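Local atomic coordinates of SusD superfamily protein (Parabacteroides distasonis, PDB entry 3OTN), a protein that probably binds carbohydrate or other nutrients at the bacterial outer membrane, as a member of the SusD family. Residues Ile383-Val386 with Asn387-Arg390; Phe406-Glu409 with Val410-Gln413; Tyr360-Val363 with Leu364-Ala368. All blocks are in the same frame, centred on the assembly; numbering follows the deposited sequence.

Contact 1 (Ile383-Val386 with Asn387-Arg390). With EDO (1,2-ethanediol), chain S.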
loop_
_atom_site.group_PDB
_atom_site.type_symbol
_atom_site.label_atom_id
_atom_site.label_comp_id
_atom_site.label_asym_id
_atom_site.label_seq_id
_atom_site.Cartn_x
_atom_site.Cartn_y
_atom_site.Cartn_z
ATOM N N ILE A 383 21.994 -9.351 -4.550
ATOM C CA ILE A 383 21.975 -10.537 -5.394
ATOM C C ILE A 383 21.207 -11.651 -4.692
ATOM O O ILE A 383 20.332 -12.269 -5.293
ATOM C CB ILE A 383 23.402 -11.004 -5.768
ATOM C CG1 ILE A 383 24.024 -10.029 -6.782
ATOM C CG2 ILE A 383 23.416 -12.451 -6.351
ATOM C CD1 ILE A 383 25.503 -10.247 -7.016
ATOM N N ASP A 384 21.523 -11.883 -3.417
ATOM C CA ASP A 384 20.853 -12.931 -2.635
ATOM C C ASP A 384 19.344 -12.649 -2.487
ATOM O O ASP A 384 18.553 -13.564 -2.537
ATOM C CB ASP A 384 21.508 -13.102 -1.242
ATOM C CG ASP A 384 22.887 -13.730 -1.295
ATOM O OD1 ASP A 384 23.273 -14.316 -2.329
ATOM O OD2 ASP A 384 23.609 -13.639 -0.279
ATOM N N ILE A 385 18.953 -11.388 -2.309
ATOM C CA ILE A 385 17.530 -10.999 -2.168
ATOM C C ILE A 385 16.735 -11.367 -3.438
ATOM O O ILE A 385 15.709 -12.051 -3.354
ATOM C CB ILE A 385 17.407 -9.482 -1.825
ATOM C CG1 ILE A 385 17.751 -9.254 -0.353
ATOM C CG2 ILE A 385 16.007 -8.887 -2.191
ATOM C CD1 ILE A 385 18.115 -7.795 -0.012
ATOM N N VAL A 386 17.257 -10.978 -4.598
ATOM C CA VAL A 386 16.638 -11.312 -5.869
ATOM C C VAL A 386 16.557 -12.831 -6.067
ATOM O O VAL A 386 15.521 -13.345 -6.482
ATOM C CB VAL A 386 17.361 -10.622 -7.064
ATOM C CG1 VAL A 386 16.918 -11.203 -8.367
ATOM C CG2 VAL A 386 17.053 -9.119 -7.044
ATOM N N ASN A 387 17.616 -13.559 -5.721
ATOM C CA ASN A 387 17.582 -15.026 -5.872
ATOM C C ASN A 387 16.667 -15.768 -4.883
ATOM O O ASN A 387 16.109 -16.802 -5.227
ATOM C CB ASN A 387 18.998 -15.593 -5.849
ATOM C CG ASN A 387 19.793 -15.221 -7.093
ATOM O OD1 ASN A 387 19.232 -14.955 -8.157
ATOM N ND2 ASN A 387 21.101 -15.210 -6.963
ATOM N N GLN A 388 16.513 -15.232 -3.671
ATOM C CA GLN A 388 15.586 -15.796 -2.680
ATOM C C GLN A 388 14.139 -15.631 -3.155
ATOM O O GLN A 388 13.361 -16.566 -3.089
ATOM C CB GLN A 388 15.794 -15.151 -1.297
ATOM C CG GLN A 388 17.115 -15.554 -0.600
ATOM C CD GLN A 388 17.630 -14.478 0.366
ATOM O OE1 GLN A 388 16.946 -13.476 0.621
ATOM N NE2 GLN A 388 18.848 -14.672 0.892
ATOM N N ILE A 389 13.798 -14.433 -3.653
ATOM C CA ILE A 389 12.439 -14.128 -4.145
ATOM C C ILE A 389 12.120 -14.946 -5.377
ATOM O O ILE A 389 11.060 -15.539 -5.475
ATOM C CB ILE A 389 12.209 -12.578 -4.295
ATOM C CG1 ILE A 389 12.310 -11.933 -2.888
ATOM C CG2 ILE A 389 10.862 -12.269 -4.970
ATOM C CD1 ILE A 389 12.549 -10.426 -2.898
ATOM N N ARG A 390 13.076 -15.043 -6.285
ATOM C CA ARG A 390 12.951 -15.891 -7.452
ATOM C C ARG A 390 12.829 -17.377 -7.070
ATOM O O ARG A 390 11.978 -18.071 -7.614
ATOM C CB ARG A 390 14.125 -15.653 -8.422
ATOM C CG ARG A 390 14.035 -14.308 -9.173
ATOM C CD ARG A 390 15.303 -14.064 -10.043
ATOM N NE ARG A 390 15.434 -15.107 -11.037
ATOM C CZ ARG A 390 14.809 -15.148 -12.223
ATOM N NH1 ARG A 390 14.020 -14.158 -12.667
ATOM N NH2 ARG A 390 14.992 -16.203 -12.997
HETATM C C1 EDO S . 18.615 -11.656 3.646
HETATM O O1 EDO S . 19.512 -12.324 2.750
HETATM C C2 EDO S . 17.217 -12.243 3.504
HETATM O O2 EDO S . 16.544 -12.176 4.768
HETATM O O HOH W 1 22.494 -15.537 -4.531
#

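Contact 2 (Phe406-Glu409 with Val410-Gln413)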
loop_
_atom_site.group_PDB
_atom_site.type_symbol
_atom_site.label_atom_id
_atom_site.label_comp_id
_atom_site.label_asym_id
_atom_site.label_seq_id
_atom_site.Cartn_x
_atom_site.Cartn_y
_atom_site.Cartn_z
ATOM N N PHE A 406 20.159 -5.467 -13.650
ATOM C CA PHE A 406 19.836 -5.830 -12.260
ATOM C C PHE A 406 18.732 -4.962 -11.664
ATOM O O PHE A 406 17.833 -5.479 -11.010
ATOM C CB PHE A 406 21.059 -5.831 -11.344
ATOM C CG PHE A 406 20.785 -6.430 -10.002
ATOM C CD1 PHE A 406 20.921 -7.792 -9.801
ATOM C CD2 PHE A 406 20.390 -5.630 -8.932
ATOM C CE1 PHE A 406 20.665 -8.345 -8.568
ATOM C CE2 PHE A 406 20.105 -6.184 -7.711
ATOM C CZ PHE A 406 20.239 -7.536 -7.530
ATOM N N LEU A 407 18.788 -3.651 -11.872
ATOM C CA LEU A 407 17.709 -2.782 -11.420
ATOM C C LEU A 407 16.357 -3.178 -12.030
ATOM O O LEU A 407 15.330 -3.196 -11.337
ATOM C CB LEU A 407 18.041 -1.329 -11.719
ATOM C CG LEU A 407 17.067 -0.240 -11.279
ATOM C CD1 LEU A 407 16.680 -0.390 -9.816
ATOM C CD2 LEU A 407 17.679 1.123 -11.554
ATOM N N GLU A 408 16.349 -3.529 -13.317
ATOM C CA GLU A 408 15.099 -3.906 -13.954
ATOM C C GLU A 408 14.568 -5.256 -13.433
ATOM O O GLU A 408 13.342 -5.463 -13.377
ATOM C CB GLU A 408 15.239 -3.868 -15.482
ATOM C CG GLU A 408 15.448 -2.441 -15.973
ATOM C CD GLU A 408 15.390 -2.262 -17.475
ATOM O OE1 GLU A 408 15.073 -3.225 -18.194
ATOM O OE2 GLU A 408 15.645 -1.119 -17.923
ATOM N N GLU A 409 15.466 -6.163 -13.059
ATOM C CA GLU A 409 15.058 -7.438 -12.426
ATOM C C GLU A 409 14.453 -7.210 -11.043
ATOM O O GLU A 409 13.485 -7.886 -10.698
ATOM C CB GLU A 409 16.226 -8.414 -12.332
ATOM C CG GLU A 409 15.925 -9.719 -11.582
ATOM C CD GLU A 409 14.828 -10.553 -12.232
ATOM O OE1 GLU A 409 14.564 -10.416 -13.447
ATOM O OE2 GLU A 409 14.255 -11.381 -11.515
ATOM N N VAL A 410 15.007 -6.269 -10.265
ATOM C CA VAL A 410 14.413 -5.874 -8.948
ATOM C C VAL A 410 13.006 -5.312 -9.172
ATOM O O VAL A 410 12.046 -5.726 -8.532
ATOM C CB VAL A 410 15.296 -4.837 -8.225
ATOM C CG1 VAL A 410 14.594 -4.262 -6.996
ATOM C CG2 VAL A 410 16.670 -5.449 -7.868
ATOM N N TRP A 411 12.885 -4.408 -10.145
ATOM C CA TRP A 411 11.586 -3.895 -10.545
ATOM C C TRP A 411 10.652 -5.048 -10.927
ATOM O O TRP A 411 9.509 -5.091 -10.458
ATOM C CB TRP A 411 11.690 -2.913 -11.692
ATOM C CG TRP A 411 12.267 -1.577 -11.342
ATOM C CD1 TRP A 411 12.454 -1.032 -10.079
ATOM C CD2 TRP A 411 12.712 -0.597 -12.266
ATOM N NE1 TRP A 411 12.993 0.222 -10.190
ATOM C CE2 TRP A 411 13.174 0.513 -11.514
ATOM C CE3 TRP A 411 12.793 -0.550 -13.664
ATOM C CZ2 TRP A 411 13.674 1.672 -12.123
ATOM C CZ3 TRP A 411 13.295 0.613 -14.270
ATOM C CH2 TRP A 411 13.737 1.695 -13.494
ATOM N N ASP A 412 11.144 -5.992 -11.739
ATOM C CA ASP A 412 10.323 -7.127 -12.150
ATOM C C ASP A 412 9.750 -7.860 -10.930
ATOM O O ASP A 412 8.523 -8.133 -10.852
ATOM C CB ASP A 412 11.100 -8.124 -13.014
ATOM C CG ASP A 412 11.149 -7.745 -14.509
ATOM O OD1 ASP A 412 10.697 -6.649 -14.937
ATOM O OD2 ASP A 412 11.667 -8.579 -15.274
ATOM N N GLN A 413 10.617 -8.181 -9.973
ATOM C CA GLN A 413 10.155 -8.884 -8.793
ATOM C C GLN A 413 9.199 -8.047 -7.941
ATOM O O GLN A 413 8.330 -8.609 -7.291
ATOM C CB GLN A 413 11.310 -9.472 -7.970
ATOM C CG GLN A 413 12.156 -10.481 -8.742
ATOM C CD GLN A 413 11.321 -11.542 -9.433
ATOM O OE1 GLN A 413 10.332 -12.007 -8.876
ATOM N NE2 GLN A 413 11.705 -11.923 -10.643
HETATM O O HOH W 2 12.082 -11.113 -14.427
HETATM O O HOH W 3 14.638 -8.978 -15.664
#

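Contact 3 (Tyr360-Val363 with Leu364-Ala368). With EDO (1,2-ethanediol), chain S.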
loop_
_atom_site.group_PDB
_atom_site.type_symbol
_atom_site.label_atom_id
_atom_site.label_comp_id
_atom_site.label_asym_id
_atom_site.label_seq_id
_atom_site.Cartn_x
_atom_site.Cartn_y
_atom_site.Cartn_z
ATOM N N TYR A 360 8.151 -7.672 4.843
ATOM C CA TYR A 360 9.592 -7.858 4.648
ATOM C C TYR A 360 10.024 -8.000 3.205
ATOM O O TYR A 360 11.087 -7.465 2.823
ATOM C CB TYR A 360 10.026 -9.076 5.451
ATOM C CG TYR A 360 11.501 -9.279 5.676
ATOM C CD1 TYR A 360 12.307 -8.254 6.132
ATOM C CD2 TYR A 360 12.049 -10.543 5.560
ATOM C CE1 TYR A 360 13.633 -8.479 6.411
ATOM C CE2 TYR A 360 13.372 -10.781 5.837
ATOM C CZ TYR A 360 14.154 -9.752 6.263
ATOM O OH TYR A 360 15.462 -9.984 6.521
ATOM N N THR A 361 9.230 -8.681 2.380
ATOM C CA THR A 361 9.607 -8.800 0.936
ATOM C C THR A 361 9.818 -7.437 0.261
ATOM O O THR A 361 10.805 -7.241 -0.459
ATOM C CB THR A 361 8.631 -9.668 0.117
ATOM O OG1 THR A 361 8.663 -11.008 0.602
ATOM C CG2 THR A 361 9.004 -9.677 -1.394
ATOM N N ASP A 362 8.920 -6.493 0.537
ATOM C CA ASP A 362 8.991 -5.119 0.032
ATOM C C ASP A 362 10.274 -4.455 0.530
ATOM O O ASP A 362 11.001 -3.856 -0.243
ATOM C CB ASP A 362 7.768 -4.348 0.544
ATOM C CG ASP A 362 7.565 -2.960 -0.096
ATOM O OD1 ASP A 362 8.343 -2.480 -0.978
ATOM O OD2 ASP A 362 6.543 -2.340 0.312
ATOM N N VAL A 363 10.582 -4.642 1.806
ATOM C CA VAL A 363 11.768 -4.018 2.390
ATOM C C VAL A 363 13.045 -4.576 1.733
ATOM O O VAL A 363 13.945 -3.813 1.440
ATOM C CB VAL A 363 11.829 -4.146 3.902
ATOM C CG1 VAL A 363 13.169 -3.571 4.437
ATOM C CG2 VAL A 363 10.644 -3.427 4.544
ATOM N N LEU A 364 13.119 -5.891 1.538
ATOM C CA LEU A 364 14.252 -6.513 0.838
ATOM C C LEU A 364 14.452 -5.941 -0.593
ATOM O O LEU A 364 15.575 -5.586 -0.996
ATOM C CB LEU A 364 14.060 -8.025 0.750
ATOM C CG LEU A 364 14.017 -8.850 2.047
ATOM C CD1 LEU A 364 14.086 -10.347 1.756
ATOM C CD2 LEU A 364 15.146 -8.424 2.968
ATOM N N LEU A 365 13.367 -5.828 -1.345
ATOM C CA LEU A 365 13.472 -5.290 -2.700
ATOM C C LEU A 365 13.791 -3.783 -2.664
ATOM O O LEU A 365 14.489 -3.301 -3.531
ATOM C CB LEU A 365 12.197 -5.574 -3.482
ATOM C CG LEU A 365 11.989 -7.062 -3.795
ATOM C CD1 LEU A 365 10.549 -7.285 -4.271
ATOM C CD2 LEU A 365 12.983 -7.503 -4.873
HETATM N N MSE A 366 13.296 -3.042 -1.664
HETATM C CA MSE A 366 13.714 -1.639 -1.468
HETATM C C MSE A 366 15.195 -1.528 -1.159
HETATM O O MSE A 366 15.835 -0.614 -1.662
HETATM C CB MSE A 366 12.886 -0.941 -0.381
HETATM C CG MSE A 366 11.458 -0.670 -0.800
HETATM SE SE MSE A 366 10.634 0.626 0.402
HETATM C CE MSE A 366 10.603 -0.399 2.020
ATOM N N TYR A 367 15.743 -2.462 -0.367
ATOM C CA TYR A 367 17.199 -2.500 -0.167
ATOM C C TYR A 367 17.945 -2.711 -1.486
ATOM O O TYR A 367 18.862 -1.928 -1.793
ATOM C CB TYR A 367 17.683 -3.548 0.855
ATOM C CG TYR A 367 19.217 -3.544 0.955
ATOM C CD1 TYR A 367 19.889 -2.602 1.727
ATOM C CD2 TYR A 367 19.985 -4.451 0.225
ATOM C CE1 TYR A 367 21.298 -2.569 1.767
ATOM C CE2 TYR A 367 21.373 -4.440 0.278
ATOM C CZ TYR A 367 22.018 -3.485 1.054
ATOM O OH TYR A 367 23.381 -3.472 1.092
ATOM N N ALA A 368 17.594 -3.764 -2.239
ATOM C CA ALA A 368 18.245 -4.051 -3.541
ATOM C C ALA A 368 18.186 -2.837 -4.474
ATOM O O ALA A 368 19.181 -2.511 -5.127
ATOM C CB ALA A 368 17.633 -5.273 -4.241
HETATM C C1 EDO S . 18.615 -11.656 3.646
HETATM O O1 EDO S . 19.512 -12.324 2.750
HETATM C C2 EDO S . 17.217 -12.243 3.504
HETATM O O2 EDO S . 16.544 -12.176 4.768
#

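Contact 1 (Ile383-Val386 with Asn387-Arg390)
A chi1 of 167° sets CG1 of V386 opposite its own amide nitrogen and lays that methyl alongside the stem of R390, 3.7 Å from CD; the arginine chain runs the same way and then bends at chi3 (61°). Its guanidinium group is thereby carried to partners beyond the helix turn, A396 O at NH2 and a salt bridge from NH1 to each of E296 and E409, so a largely buried charge is probably well compensated. One residue earlier in each segment, I385 and I389 also lie side by side, CG2 of I385 meeting CD1 of I389 at 3.9 Å. These pairs are the i to i+4 ridges of helix 380-392, and its regular backbone bonds include I389 N to I385 O at 3.1 Å. The isoleucine ridge faces helix 360-375, whereas V386 is turned to helix 403-418, within the helical region of this SusD-family protein. On the more polar flank a water joins the two segments: it donates to D384 OD1 (2.6 Å) and accepts from N387 ND2 (2.8 Å). D384 OD1 is held as well by Q380, and the amide oxygen of N387 takes the backbone N-H of F398, which should fix the rotation of that amide. In the conformer given, Q388 reaches back past D384 CB and donates from NE2 to O1 of an ethanediol, probably from the crystallisation liquor, at 3.1 Å.

Contact 2 (Phe406-Glu409 with Val410-Gln413)
F406 meets V410 one helical turn on, its ring atom CE2 lying 3.5 Å from CG2 of the valine. The first torsion of the phenylalanine turns CG away from the amide nitrogen of the same residue, and the ring swings toward helix 380-392.

L407 reaches over the indole of W411. Its CD1 sits off-centre above the five-membered ring, 4.2 Å from the centroid and 29° from the ring normal, a CH-pi contact, while CG lies against CE2. The carbonyl oxygen of L407 lies over a face of the same indole, 3.4 Å above its plane and offset toward the rim, and accepts the backbone N-H of W411. The indole N-H is taken by E369 of helix 360-375.

E408 brings CG to 4.0 Å from W411 CE3, and its carboxylate lies nearly parallel to the indole plane.

E409 bends at chi2 (61°), turning its carboxylate toward the next turn, where OE2 accepts a hydrogen bond from Q413 NE2 at 2.7 Å. The donor stands above the carboxylate plane, 36° out of it, while OE2 lies close to the plane of the glutamine amide. The other oxygen, OE1, is 3.9 Å from D412 OD2, and the two are bridged by a water that donates to both, at 2.6 Å to OE1 and 3.0 Å to OD2; a second water between the same pair is less certain. Salt-bridging of D412 OD1 to R435 probably eases the gathering of negative charge, and Y442 adds a hydrogen bond there. The i to i+4 spacing of these pairs is that of an alpha-helix, and here helix 403-418 packs on helices 360-375 and 380-392 in the RagB/SusD region.

Contact 3 (Tyr360-Val363 with Leu364-Ala368)
L364 lies over one face of the Y360 ring, its methyl CD2 4.0 Å from the ring centroid and 23° from the ring normal. This CH-pi contact is made within the first turn of helix 360-375, a buried helix of the SusD fold that packs against helices 210-225, 380-392 and 403-418. The two side chains run obliquely to each other, and CD2 is displaced toward the hydroxyl-bearing end of the ring, 3.7 Å from CZ. In the tyrosine, CG stands beside the carbonyl carbon (chi1 -166°), which turns the ring toward the next helical turn, beneath the leucine methyl.

T361 and L365 are arranged differently: they point the same way, with CG2 of the threonine 4.0 Å from CD1 of the leucine, on the flank shared with I389 of helix 380-392. The threonine hydroxyl is hydrogen-bonded on this flank to E248 and to R392 at the end of helix 380-392.

D362 sets OD1 against the stem of the selenomethionine M366, 3.6 Å from CG. Its carboxylate is divided between two cations, OD1 toward R414 and OD2 toward K423, so the buried charge is probably balanced by both. Beyond CG, M366 bends at chi3 (-66°), folding CE back over V363, where it touches CG2 at 3.9 Å. The backbone beneath keeps the usual helical pattern, with L364 N bonded to Y360 O at 2.9 Å. At the far end of the tyrosine, OH shares a 3.0 Å hydrogen bond with O2 of the ethanediol.

Overall arrangement
From the N-terminal side, helix 360-375 carries contact 3, helix 380-392 contact 1 and helix 403-418 contact 2. Each lies within a single helix and closes no loop beyond one or two turns; they follow in series, neither nesting nor crossing. The three helices meet pairwise. I385 and I389 of contact 1 pack on L364, L365 and Y367 of contact 3, and an ethanediol, probably from the crystallisation liquor, lies between Y360 and one conformer of Q388. Contacts 1 and 2 join through V386 against F406 and the salt bridge between R390 and E409. V410 closes the triangle on L365 and A368, uniting three helices of the RagB/SusD region.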